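Local coordinates for putative fimbriae assembly chaperone (Salmonella typhimurium, PDB 2CO7), which probably acts as a periplasmic chaperone of the PapD family that helps fimbrial subunits fold and assemble into pili, at residues G26-T31 and Q75-R80; P58-P63 and V79-D84; G144-V149 and E158-F163; L167-V172 and E202-T207. All blocks are in the same frame, centred on the assembly; numbering follows the deposited sequence. Where two conformers were deposited one is given.

Interaction 1. Residues G26-T31 and Q75-R80; sequences GTAGAT and QLRIVR
A30 and I78 form an antiparallel hydrogen-bonded pair that joins strand 30-35 to strand 73-80 in the PapD-like N-terminal domain. The backbone bonds come first. A30 N donates to I78 O at 2.9 Å, and I78 N donates to A30 O at 2.8 Å. Both bonds are nearly straight. T31 and R77 follow as the non-hydrogen-bonded pair, where T31 CA lies 3.2 Å from L76 O in a CA-H...O contact.

The side-chain packing is lopsided. R77 has CG anti to the backbone N (chi1 167°), and its chain bends at chi2, which folds the guanidinium back over the loop before A30. A28 O lies over one face of this group, 3.1 Å from R77 NH2, but the angle is too poor for a hydrogen bond. R77 NH1 comes within 3.4 Å of G29 CA.

Two waters bridge the segments. One donates to G29 O and accepts a weak bond from R77 NH1 at the guanidinium edge. The other accepts from Q75 NE2 at 2.7 Å and also bonds T31 OG1.

On the other face, A30 and I78 meet through apolar contact. Direct bonds thus hold the backbone, while water links T31 to Q75, and more weakly R77 to the G29 carbonyl.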
loop_
_atom_site.group_PDB
_atom_site.type_symbol
_atom_site.label_atom_id
_atom_site.label_comp_id
_atom_site.label_asym_id
_atom_site.label_seq_id
_atom_site.Cartn_x
_atom_site.Cartn_y
_atom_site.Cartn_z
ATOM N N GLY B 26 25.767 7.435 -3.699
ATOM C CA GLY B 26 26.934 8.024 -3.022
ATOM C C GLY B 26 26.726 8.459 -1.574
ATOM O O GLY B 26 27.696 8.676 -0.826
ATOM N N THR B 27 25.476 8.560 -1.159
ATOM C CA THR B 27 25.141 9.056 0.188
ATOM C C THR B 27 25.400 8.067 1.335
ATOM O O THR B 27 25.621 6.878 1.097
ATOM C CB THR B 27 23.684 9.525 0.253
ATOM O OG1 THR B 27 22.820 8.384 0.229
ATOM C CG2 THR B 27 23.400 10.533 -0.900
ATOM N N ALA B 28 25.389 8.576 2.558
ATOM C CA ALA B 28 25.664 7.754 3.751
ATOM C C ALA B 28 24.364 7.063 4.194
ATOM O O ALA B 28 24.358 6.148 5.015
ATOM C CB ALA B 28 26.211 8.600 4.852
ATOM N N GLY B 29 23.255 7.557 3.683
ATOM C CA GLY B 29 21.957 6.993 4.046
ATOM C C GLY B 29 20.827 7.990 3.832
ATOM O O GLY B 29 21.067 9.171 3.527
ATOM N N ALA B 30 19.602 7.518 4.062
ATOM C CA ALA B 30 18.409 8.318 3.844
ATOM C C ALA B 30 17.608 8.370 5.146
ATOM O O ALA B 30 17.896 7.648 6.126
ATOM C CB ALA B 30 17.599 7.717 2.747
ATOM N N THR B 31 16.608 9.235 5.182
ATOM C CA THR B 31 15.776 9.315 6.383
ATOM C C THR B 31 14.333 9.355 6.002
ATOM O O THR B 31 13.977 9.729 4.871
ATOM C CB THR B 31 16.085 10.548 7.300
ATOM O OG1 THR B 31 15.923 11.771 6.559
ATOM C CG2 THR B 31 17.499 10.474 7.912
ATOM N N GLN B 75 12.477 10.109 13.513
ATOM C CA GLN B 75 13.105 9.859 12.224
ATOM C C GLN B 75 13.632 8.442 12.171
ATOM O O GLN B 75 14.194 7.925 13.152
ATOM C CB GLN B 75 14.270 10.835 11.993
ATOM C CG GLN B 75 13.906 12.295 12.045
ATOM C CD GLN B 75 13.220 12.819 10.775
ATOM O OE1 GLN B 75 12.690 13.936 10.780
ATOM N NE2 GLN B 75 13.226 12.032 9.696
ATOM N N LEU B 76 13.455 7.803 11.031
ATOM C CA LEU B 76 14.069 6.528 10.812
ATOM C C LEU B 76 15.234 6.767 9.906
ATOM O O LEU B 76 15.120 7.560 8.981
ATOM C CB LEU B 76 13.088 5.621 10.124
ATOM C CG LEU B 76 11.731 5.529 10.804
ATOM C CD1 LEU B 76 10.868 4.612 9.984
ATOM C CD2 LEU B 76 11.900 5.039 12.260
ATOM N N ARG B 77 16.344 6.085 10.159
ATOM C CA ARG B 77 17.485 6.125 9.275
ATOM C C ARG B 77 17.486 4.858 8.430
ATOM O O ARG B 77 17.392 3.756 8.968
ATOM C CB ARG B 77 18.748 6.134 10.139
ATOM C CG ARG B 77 20.043 5.866 9.389
ATOM C CD ARG B 77 20.651 7.135 8.791
ATOM N NE ARG B 77 22.103 6.992 8.700
ATOM C CZ ARG B 77 22.876 7.671 7.853
ATOM N NH1 ARG B 77 22.337 8.554 7.018
ATOM N NH2 ARG B 77 24.191 7.471 7.845
ATOM N N ILE B 78 17.674 5.005 7.126
ATOM C CA ILE B 78 17.720 3.850 6.219
ATOM C C ILE B 78 19.121 3.790 5.601
ATOM O O ILE B 78 19.572 4.780 5.066
ATOM C CB ILE B 78 16.689 4.015 5.076
ATOM C CG1 ILE B 78 15.262 4.184 5.628
ATOM C CG2 ILE B 78 16.811 2.823 4.106
ATOM C CD1 ILE B 78 14.240 4.744 4.628
ATOM N N VAL B 79 19.802 2.642 5.673
ATOM C CA VAL B 79 21.195 2.565 5.199
ATOM C C VAL B 79 21.367 1.284 4.380
ATOM O O VAL B 79 20.847 0.229 4.763
ATOM C CB VAL B 79 22.239 2.658 6.380
ATOM C CG1 VAL B 79 22.160 3.990 7.122
ATOM C CG2 VAL B 79 22.053 1.521 7.378
ATOM N N ARG B 80 21.997 1.398 3.207
ATOM C CA ARG B 80 22.368 0.204 2.443
ATOM C C ARG B 80 23.419 -0.588 3.181
ATOM O O ARG B 80 24.424 -0.009 3.627
ATOM C CB ARG B 80 22.908 0.572 1.059
ATOM C CG ARG B 80 23.104 -0.661 0.176
ATOM C CD ARG B 80 23.684 -0.347 -1.233
ATOM N NE ARG B 80 25.028 0.244 -1.162
ATOM C CZ ARG B 80 26.180 -0.413 -0.973
ATOM N NH1 ARG B 80 26.221 -1.730 -0.816
ATOM N NH2 ARG B 80 27.316 0.276 -0.909
HETATM O O HOH W 1 23.033 10.826 4.672
HETATM O O HOH W 2 13.305 12.587 7.087
#

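Interaction 2. Residues P58-P63 and V79-D84; sequences PFLVMP and VRTGGD
This is an antiparallel strand pairing near the surface, at the open ends of the hairpin made by strands 59-68 and 73-80 in the N-terminal immunoglobulin-like domain. L60 and V79 form the hydrogen-bonded pair. L60 N donates to V79 O at 2.9 Å, and V79 N returns a bond to L60 O at 3.0 Å. F59 and R80 form the next, non-hydrogen-bonded pair. Beyond it, T81 N reaches P58 O at 2.8 Å, with the donor well above the carbonyl plane.

The F59 and R80 side chains share one face of the sheet. R80 CG lies over one face of the F59 ring, offset toward the rim. The guanidinium stands almost perpendicular to that ring, with the planes 88° apart. The R80 chain bends at chi3 (63°), and NH1 then donates to G82 O at 2.7 Å. G82 O lies in the guanidinium plane. F59 also meets Y23 edge-to-face, and its ring packs against L128 and F130 of strand 116-131.

On the L60 and V79 face, M62 CE lies against the V79 methyls. How closely they meet is doubtful, because the methionine was deposited in two conformers. L60 CD2 rests near T81 CB. At the end of the pairing, P58 CB packs on G83 CA at 3.6 Å, close against a backbone that has no side chain there.

F59 therefore turns its ring inward among Y23, L128 and F130. L60, V79 and M62 lie on the more exposed face, and R80 places its charged end on the G82 carbonyl of its own turn.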
loop_
_atom_site.group_PDB
_atom_site.type_symbol
_atom_site.label_atom_id
_atom_site.label_comp_id
_atom_site.label_asym_id
_atom_site.label_seq_id
_atom_site.Cartn_x
_atom_site.Cartn_y
_atom_site.Cartn_z
ATOM N N PRO B 58 18.909 -5.387 0.727
ATOM C CA PRO B 58 20.171 -5.129 1.428
ATOM C C PRO B 58 20.128 -3.759 2.101
ATOM O O PRO B 58 21.020 -2.914 1.860
ATOM C CB PRO B 58 21.197 -5.136 0.284
ATOM C CG PRO B 58 20.439 -4.641 -0.903
ATOM C CD PRO B 58 19.012 -5.120 -0.728
ATOM N N PHE B 59 19.078 -3.520 2.888
ATOM C CA PHE B 59 18.979 -2.262 3.632
ATOM C C PHE B 59 18.565 -2.544 5.045
ATOM O O PHE B 59 17.890 -3.534 5.300
ATOM C CB PHE B 59 17.943 -1.343 3.026
ATOM C CG PHE B 59 18.303 -0.836 1.661
ATOM C CD1 PHE B 59 18.840 0.447 1.511
ATOM C CD2 PHE B 59 18.108 -1.635 0.531
ATOM C CE1 PHE B 59 19.189 0.943 0.240
ATOM C CE2 PHE B 59 18.465 -1.161 -0.753
ATOM C CZ PHE B 59 18.999 0.139 -0.887
ATOM N N LEU B 60 18.933 -1.642 5.949
ATOM C CA LEU B 60 18.519 -1.741 7.325
ATOM C C LEU B 60 17.857 -0.430 7.694
ATOM O O LEU B 60 18.274 0.633 7.242
ATOM C CB LEU B 60 19.715 -2.028 8.215
ATOM C CG LEU B 60 20.051 -3.477 8.610
ATOM C CD1 LEU B 60 19.495 -4.508 7.697
ATOM C CD2 LEU B 60 21.577 -3.689 8.797
ATOM N N VAL B 61 16.780 -0.526 8.460
ATOM C CA VAL B 61 16.132 0.651 9.016
ATOM C C VAL B 61 16.377 0.679 10.508
ATOM O O VAL B 61 16.230 -0.343 11.199
ATOM C CB VAL B 61 14.596 0.713 8.728
ATOM C CG1 VAL B 61 14.003 2.047 9.269
ATOM C CG2 VAL B 61 14.326 0.612 7.269
ATOM N N MET B 62 16.752 1.865 10.989
ATOM C CA MET B 62 17.125 2.097 12.392
ATOM C C MET B 62 16.288 3.213 13.008
ATOM O O MET B 62 16.296 4.340 12.492
ATOM C CB MET B 62 18.589 2.537 12.502
ATOM C CG MET B 62 19.643 1.431 12.426
ATOM S SD MET B 62 21.265 2.103 12.037
ATOM C CE MET B 62 20.955 2.541 10.330
ATOM N N PRO B 63 15.602 2.941 14.133
ATOM C CA PRO B 63 15.495 1.643 14.829
ATOM C C PRO B 63 14.476 0.759 14.108
ATOM O O PRO B 63 13.475 1.284 13.642
ATOM C CB PRO B 63 14.954 2.036 16.216
ATOM C CG PRO B 63 14.147 3.297 15.976
ATOM C CD PRO B 63 14.844 4.013 14.814
ATOM N N VAL B 79 19.802 2.642 5.673
ATOM C CA VAL B 79 21.195 2.565 5.199
ATOM C C VAL B 79 21.367 1.284 4.380
ATOM O O VAL B 79 20.847 0.229 4.763
ATOM C CB VAL B 79 22.239 2.658 6.380
ATOM C CG1 VAL B 79 22.160 3.990 7.122
ATOM C CG2 VAL B 79 22.053 1.521 7.378
ATOM N N ARG B 80 21.997 1.398 3.207
ATOM C CA ARG B 80 22.368 0.204 2.443
ATOM C C ARG B 80 23.419 -0.588 3.181
ATOM O O ARG B 80 24.424 -0.009 3.627
ATOM C CB ARG B 80 22.908 0.572 1.059
ATOM C CG ARG B 80 23.104 -0.661 0.176
ATOM C CD ARG B 80 23.684 -0.347 -1.233
ATOM N NE ARG B 80 25.028 0.244 -1.162
ATOM C CZ ARG B 80 26.180 -0.413 -0.973
ATOM N NH1 ARG B 80 26.221 -1.730 -0.816
ATOM N NH2 ARG B 80 27.316 0.276 -0.909
ATOM N N THR B 81 23.255 -1.910 3.277
ATOM C CA THR B 81 24.245 -2.702 4.041
ATOM C C THR B 81 25.148 -3.632 3.277
ATOM O O THR B 81 26.013 -4.282 3.896
ATOM C CB THR B 81 23.626 -3.570 5.148
ATOM O OG1 THR B 81 24.613 -4.521 5.545
ATOM C CG2 THR B 81 22.442 -4.362 4.634
ATOM N N GLY B 82 24.953 -3.731 1.972
ATOM C CA GLY B 82 25.773 -4.595 1.105
ATOM C C GLY B 82 24.966 -4.775 -0.176
ATOM O O GLY B 82 24.498 -3.797 -0.753
ATOM N N GLY B 83 24.780 -6.018 -0.618
ATOM C CA GLY B 83 23.956 -6.273 -1.808
ATOM C C GLY B 83 24.754 -6.197 -3.094
ATOM O O GLY B 83 25.905 -5.760 -3.111
ATOM N N ASP B 84 24.173 -6.677 -4.179
ATOM C CA ASP B 84 24.839 -6.528 -5.475
ATOM C C ASP B 84 23.854 -5.917 -6.459
ATOM O O ASP B 84 23.533 -6.493 -7.510
ATOM C CB ASP B 84 25.426 -7.841 -5.980
ATOM C CG ASP B 84 26.483 -7.640 -7.092
ATOM O OD1 ASP B 84 26.594 -8.532 -7.969
ATOM O OD2 ASP B 84 27.208 -6.604 -7.087
#

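Interaction 3. Residues G144-V149 and E158-F163; sequences GNLRWV and ENPTPF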
loop_
_atom_site.group_PDB
_atom_site.type_symbol
_atom_site.label_atom_id
_atom_site.label_comp_id
_atom_site.label_asym_id
_atom_site.label_seq_id
_atom_site.Cartn_x
_atom_site.Cartn_y
_atom_site.Cartn_z
ATOM N N GLY B 144 9.665 11.902 -21.375
ATOM C CA GLY B 144 9.232 12.084 -22.763
ATOM C C GLY B 144 9.798 11.021 -23.699
ATOM O O GLY B 144 9.495 11.021 -24.901
ATOM N N ASN B 145 10.626 10.115 -23.169
ATOM C CA ASN B 145 11.152 9.029 -23.997
ATOM C C ASN B 145 10.382 7.739 -23.926
ATOM O O ASN B 145 10.753 6.771 -24.584
ATOM C CB ASN B 145 12.619 8.805 -23.727
ATOM C CG ASN B 145 13.449 9.952 -24.218
ATOM O OD1 ASN B 145 12.986 10.776 -25.024
ATOM N ND2 ASN B 145 14.670 10.026 -23.747
ATOM N N LEU B 146 9.288 7.755 -23.163
ATOM C CA LEU B 146 8.372 6.621 -23.103
ATOM C C LEU B 146 7.772 6.434 -24.478
ATOM O O LEU B 146 7.483 7.415 -25.143
ATOM C CB LEU B 146 7.266 6.861 -22.073
ATOM C CG LEU B 146 7.768 6.995 -20.630
ATOM C CD1 LEU B 146 6.628 6.859 -19.638
ATOM C CD2 LEU B 146 8.836 5.958 -20.335
ATOM N N ARG B 147 7.639 5.185 -24.915
ATOM C CA ARG B 147 7.047 4.872 -26.229
ATOM C C ARG B 147 5.724 4.152 -25.982
ATOM O O ARG B 147 5.663 3.254 -25.153
ATOM C CB ARG B 147 8.002 3.994 -27.050
ATOM C CG ARG B 147 7.505 3.757 -28.470
ATOM C CD ARG B 147 8.580 3.268 -29.418
ATOM N NE ARG B 147 8.472 1.824 -29.554
ATOM C CZ ARG B 147 8.032 1.169 -30.622
ATOM N NH1 ARG B 147 7.672 1.797 -31.741
ATOM N NH2 ARG B 147 7.989 -0.154 -30.572
ATOM N N TRP B 148 4.676 4.542 -26.698
ATOM C CA TRP B 148 3.349 3.983 -26.507
ATOM C C TRP B 148 2.903 3.305 -27.779
ATOM O O TRP B 148 3.170 3.776 -28.905
ATOM C CB TRP B 148 2.344 5.070 -26.058
ATOM C CG TRP B 148 2.740 5.803 -24.763
ATOM C CD1 TRP B 148 3.679 6.797 -24.630
ATOM C CD2 TRP B 148 2.191 5.595 -23.449
ATOM N NE1 TRP B 148 3.749 7.210 -23.318
ATOM C CE2 TRP B 148 2.848 6.492 -22.572
ATOM C CE3 TRP B 148 1.199 4.741 -22.929
ATOM C CZ2 TRP B 148 2.539 6.573 -21.205
ATOM C CZ3 TRP B 148 0.895 4.820 -21.572
ATOM C CH2 TRP B 148 1.579 5.715 -20.722
ATOM N N VAL B 149 2.241 2.170 -27.616
ATOM C CA VAL B 149 1.731 1.421 -28.746
ATOM C C VAL B 149 0.304 1.063 -28.363
ATOM O O VAL B 149 0.058 0.625 -27.240
ATOM C CB VAL B 149 2.583 0.152 -29.011
ATOM C CG1 VAL B 149 2.108 -0.577 -30.259
ATOM C CG2 VAL B 149 4.051 0.512 -29.146
ATOM N N GLU B 158 6.376 1.613 -23.123
ATOM C CA GLU B 158 7.716 1.077 -23.194
ATOM C C GLU B 158 8.653 2.092 -22.570
ATOM O O GLU B 158 8.688 3.246 -22.980
ATOM C CB GLU B 158 8.115 0.781 -24.649
ATOM C CG GLU B 158 7.025 -0.056 -25.323
ATOM C CD GLU B 158 7.265 -0.354 -26.774
ATOM O OE1 GLU B 158 8.047 0.365 -27.423
ATOM O OE2 GLU B 158 6.648 -1.320 -27.248
ATOM N N ASN B 159 9.414 1.638 -21.585
ATOM C CA ASN B 159 10.348 2.527 -20.861
ATOM C C ASN B 159 11.807 2.175 -21.188
ATOM O O ASN B 159 12.360 1.244 -20.625
ATOM C CB ASN B 159 10.063 2.424 -19.334
ATOM C CG ASN B 159 11.055 3.240 -18.490
ATOM O OD1 ASN B 159 11.695 4.174 -18.971
ATOM N ND2 ASN B 159 11.190 2.868 -17.258
ATOM N N PRO B 160 12.457 2.949 -22.080
ATOM C CA PRO B 160 13.836 2.610 -22.471
ATOM C C PRO B 160 14.885 3.275 -21.540
ATOM O O PRO B 160 16.071 3.309 -21.862
ATOM C CB PRO B 160 13.930 3.217 -23.872
ATOM C CG PRO B 160 13.137 4.549 -23.686
ATOM C CD PRO B 160 11.962 4.154 -22.770
ATOM N N THR B 161 14.444 3.770 -20.386
ATOM C CA THR B 161 15.317 4.532 -19.488
ATOM C C THR B 161 15.718 3.693 -18.290
ATOM O O THR B 161 15.066 2.686 -18.022
ATOM C CB THR B 161 14.597 5.835 -18.945
ATOM O OG1 THR B 161 13.749 5.527 -17.842
ATOM C CG2 THR B 161 13.780 6.529 -20.039
ATOM N N PRO B 162 16.788 4.104 -17.574
ATOM C CA PRO B 162 17.203 3.451 -16.325
ATOM C C PRO B 162 16.338 3.684 -15.096
ATOM O O PRO B 162 16.717 3.200 -14.029
ATOM C CB PRO B 162 18.614 4.009 -16.072
ATOM C CG PRO B 162 18.643 5.326 -16.829
ATOM C CD PRO B 162 17.715 5.179 -17.991
ATOM N N PHE B 163 15.179 4.344 -15.234
ATOM C CA PHE B 163 14.390 4.761 -14.072
ATOM C C PHE B 163 13.124 3.971 -13.905
ATOM O O PHE B 163 12.508 3.609 -14.898
ATOM C CB PHE B 163 13.978 6.236 -14.186
ATOM C CG PHE B 163 15.140 7.194 -14.192
ATOM C CD1 PHE B 163 15.677 7.635 -15.411
ATOM C CD2 PHE B 163 15.747 7.592 -13.016
ATOM C CE1 PHE B 163 16.761 8.501 -15.437
ATOM C CE2 PHE B 163 16.830 8.479 -13.027
ATOM C CZ PHE B 163 17.344 8.926 -14.250
#
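N145 meets P160 at the start of the contact. Its O lies 3.4 Å from P160 CG, and its CB is a looser neighbour of the same ring. L146 comes next. Its CA makes a CA-H...O contact with E158 O, and its CD2 touches N159 OD1 at 3.6 Å.

R147 carries the main polar link. It pairs with E158 as an antiparallel hydrogen-bonded pair. R147 N donates to E158 O at 2.9 Å, and E158 N donates to R147 O at 2.7 Å. The two side chains run side by side on the same face. R147 NE forms a salt bridge with E158 OE1 at 2.6 Å, meeting the carboxylate on its syn side but tilted 24° from its plane. NH2 adds a weak bond to the same oxygen. The R147 chain bends at chi3 (99°), which brings NE back to OE1, and the guanidinium plane stands 49° from the carboxylate. V149 CG2 lies over the centre of one guanidinium face and 3.7 Å from E158 OE2, giving the ion pair an apolar flank.

The N159 end of the second segment is braced from within. N159 OD1 accepts from T161 N, an Asx turn, and from T161 OG1 at 2.7 Å. T161 OG1 accepts in turn from F163 N, an ST turn.

The contact belongs to the hairpin of strands 147-151 and 154-159, with strand 187-191 beyond. The W148 ring meets those of W203 and Y218 at inclined angles, L146 also packs on W203, and T161 and F163 lean on helix 139-142.

Interaction 4. Residues L167-V172 and E202-T207; sequences LASVTV and EWRVIT
L167 CD1 presses on V205 CG1 at 3.4 Å, tighter than usual for two carbons. The same methyl also approaches W203 CD1. The L167 side chain crosses that of V205 obliquely. V170 CG2 packs on W203 CB at 3.9 Å. These side chains are buried. A168, R204, T171 and E202 share the other face. T171 and E202 lie side by side there, with OG1 of T171 3.5 Å from CB of E202. A168 CB also meets I206 CG1, and S169 CB sits 4.0 Å from R204 CD.

Two pairs of backbone bonds hold these groups. A168 N donates to R204 O at 2.8 Å, and R204 N donates back to A168 O. Further along, T171 N donates to E202 O at 2.8 Å, and E202 N to T171 O. The register slips by one residue between the pairs, a beta bulge at S169. The chain turns a corner there, with S169 at phi 53° and psi 40°, so one strand, 201-205, pairs with both 167-168 and 170-172. These strands belong to the C-terminal domain of the PapD-type chaperone.

The next shell fixes the polar ends. S169 OG bonds E212 OE1, and R204 NH1 donates to S213 O, while the R204 side chain also touches E212. S213 OG accepts from V205 N. W203 meets F216 with the rings about 20° apart, and V205 packs on E140 of helix 139-142.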
loop_
_atom_site.group_PDB
_atom_site.type_symbol
_atom_site.label_atom_id
_atom_site.label_comp_id
_atom_site.label_asym_id
_atom_site.label_seq_id
_atom_site.Cartn_x
_atom_site.Cartn_y
_atom_site.Cartn_z
ATOM N N LEU B 167 3.851 6.499 -13.049
ATOM C CA LEU B 167 2.958 7.328 -13.847
ATOM C C LEU B 167 1.711 7.756 -13.073
ATOM O O LEU B 167 1.152 6.998 -12.293
ATOM C CB LEU B 167 2.561 6.629 -15.156
ATOM C CG LEU B 167 3.569 6.574 -16.331
ATOM C CD1 LEU B 167 4.966 7.179 -16.090
ATOM C CD2 LEU B 167 3.658 5.125 -16.759
ATOM N N ALA B 168 1.325 9.018 -13.256
ATOM C CA ALA B 168 0.067 9.517 -12.712
ATOM C C ALA B 168 -0.705 10.266 -13.799
ATOM O O ALA B 168 -0.121 10.689 -14.815
ATOM C CB ALA B 168 0.336 10.411 -11.519
ATOM N N SER B 169 -2.014 10.406 -13.586
ATOM C CA SER B 169 -2.889 11.249 -14.427
ATOM C C SER B 169 -2.751 10.905 -15.914
ATOM O O SER B 169 -2.720 11.801 -16.760
ATOM C CB SER B 169 -2.585 12.733 -14.183
ATOM O OG SER B 169 -2.945 13.148 -12.856
ATOM N N VAL B 170 -2.633 9.607 -16.222
ATOM C CA VAL B 170 -2.615 9.111 -17.616
ATOM C C VAL B 170 -3.996 9.188 -18.332
ATOM O O VAL B 170 -4.998 8.706 -17.801
ATOM C CB VAL B 170 -2.107 7.632 -17.693
ATOM C CG1 VAL B 170 -2.004 7.182 -19.130
ATOM C CG2 VAL B 170 -0.761 7.452 -16.987
ATOM N N THR B 171 -4.042 9.765 -19.537
ATOM C CA THR B 171 -5.266 9.766 -20.344
ATOM C C THR B 171 -5.013 9.346 -21.788
ATOM O O THR B 171 -3.928 9.565 -22.320
ATOM C CB THR B 171 -5.980 11.153 -20.374
ATOM O OG1 THR B 171 -5.054 12.178 -20.790
ATOM C CG2 THR B 171 -6.569 11.485 -18.996
ATOM N N VAL B 172 -6.015 8.725 -22.401
ATOM C CA VAL B 172 -5.962 8.340 -23.808
ATOM C C VAL B 172 -7.167 8.958 -24.513
ATOM O O VAL B 172 -8.313 8.667 -24.172
ATOM C CB VAL B 172 -5.911 6.790 -23.986
ATOM C CG1 VAL B 172 -6.062 6.400 -25.453
ATOM C CG2 VAL B 172 -4.593 6.244 -23.406
ATOM N N GLU B 202 -1.619 11.336 -22.743
ATOM C CA GLU B 202 -1.053 12.352 -21.868
ATOM C C GLU B 202 -0.767 11.704 -20.524
ATOM O O GLU B 202 -1.552 10.883 -20.054
ATOM C CB GLU B 202 -2.003 13.548 -21.702
ATOM C CG GLU B 202 -1.486 14.603 -20.703
ATOM C CD GLU B 202 -2.418 15.800 -20.506
ATOM O OE1 GLU B 202 -3.174 16.130 -21.443
ATOM O OE2 GLU B 202 -2.396 16.415 -19.405
ATOM N N TRP B 203 0.358 12.064 -19.914
ATOM C CA TRP B 203 0.716 11.516 -18.621
ATOM C C TRP B 203 1.580 12.468 -17.840
ATOM O O TRP B 203 2.114 13.435 -18.394
ATOM C CB TRP B 203 1.442 10.160 -18.763
ATOM C CG TRP B 203 2.809 10.225 -19.424
ATOM C CD1 TRP B 203 4.024 10.183 -18.800
ATOM C CD2 TRP B 203 3.081 10.319 -20.832
ATOM N NE1 TRP B 203 5.039 10.258 -19.740
ATOM C CE2 TRP B 203 4.490 10.324 -20.991
ATOM C CE3 TRP B 203 2.272 10.379 -21.975
ATOM C CZ2 TRP B 203 5.105 10.414 -22.257
ATOM C CZ3 TRP B 203 2.873 10.472 -23.219
ATOM C CH2 TRP B 203 4.290 10.487 -23.346
ATOM N N ARG B 204 1.687 12.180 -16.547
ATOM C CA ARG B 204 2.622 12.849 -15.660
ATOM C C ARG B 204 3.380 11.755 -14.908
ATOM O O ARG B 204 2.993 10.584 -14.945
ATOM C CB ARG B 204 1.889 13.762 -14.684
ATOM C CG ARG B 204 1.180 14.959 -15.325
ATOM C CD ARG B 204 0.211 15.544 -14.337
ATOM N NE ARG B 204 -0.684 16.545 -14.906
ATOM C CZ ARG B 204 -0.507 17.861 -14.804
ATOM N NH1 ARG B 204 0.563 18.350 -14.186
ATOM N NH2 ARG B 204 -1.396 18.694 -15.352
ATOM N N VAL B 205 4.487 12.125 -14.295
ATOM C CA VAL B 205 5.158 11.201 -13.405
ATOM C C VAL B 205 5.146 11.781 -12.000
ATOM O O VAL B 205 5.155 12.974 -11.813
ATOM C CB VAL B 205 6.606 10.810 -13.843
ATOM C CG1 VAL B 205 6.581 10.085 -15.247
ATOM C CG2 VAL B 205 7.529 12.016 -13.858
ATOM N N ILE B 206 5.113 10.903 -11.012
ATOM C CA ILE B 206 5.276 11.352 -9.646
ATOM C C ILE B 206 6.794 11.565 -9.476
ATOM O O ILE B 206 7.596 10.657 -9.765
ATOM C CB ILE B 206 4.747 10.329 -8.641
ATOM C CG1 ILE B 206 3.261 9.996 -8.916
ATOM C CG2 ILE B 206 4.899 10.883 -7.189
ATOM C CD1 ILE B 206 2.752 8.877 -7.995
ATOM N N THR B 207 7.173 12.781 -9.079
ATOM C CA THR B 207 8.596 13.156 -8.971
ATOM C C THR B 207 9.265 12.545 -7.745
ATOM O O THR B 207 8.587 11.953 -6.886
ATOM C CB THR B 207 8.803 14.708 -8.916
ATOM O OG1 THR B 207 8.499 15.215 -7.593
ATOM C CG2 THR B 207 7.947 15.420 -9.979
#

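Overall arrangement
Interactions 1 and 2 flank strand 73-80 in the N-terminal domain. They share V79 and R80, and their centres lie 8 Å apart. Interaction 2 is a surface contact; the others are partly buried, and interaction 4 has four buried residues among ten. Interactions 3 and 4 belong to the other end of the molecule, with centres 13 Å apart. They touch through tryptophan packing, where W148 NE1 lies 3.3 Å from W203 CH2. The two groups do not meet: centres of interactions 1 and 4 are about 29 Å apart. All four rest on antiparallel backbone bonds. Only interaction 3 has a salt bridge across its segments, interaction 1 uses bridging waters, and interaction 4 bends round a bulge.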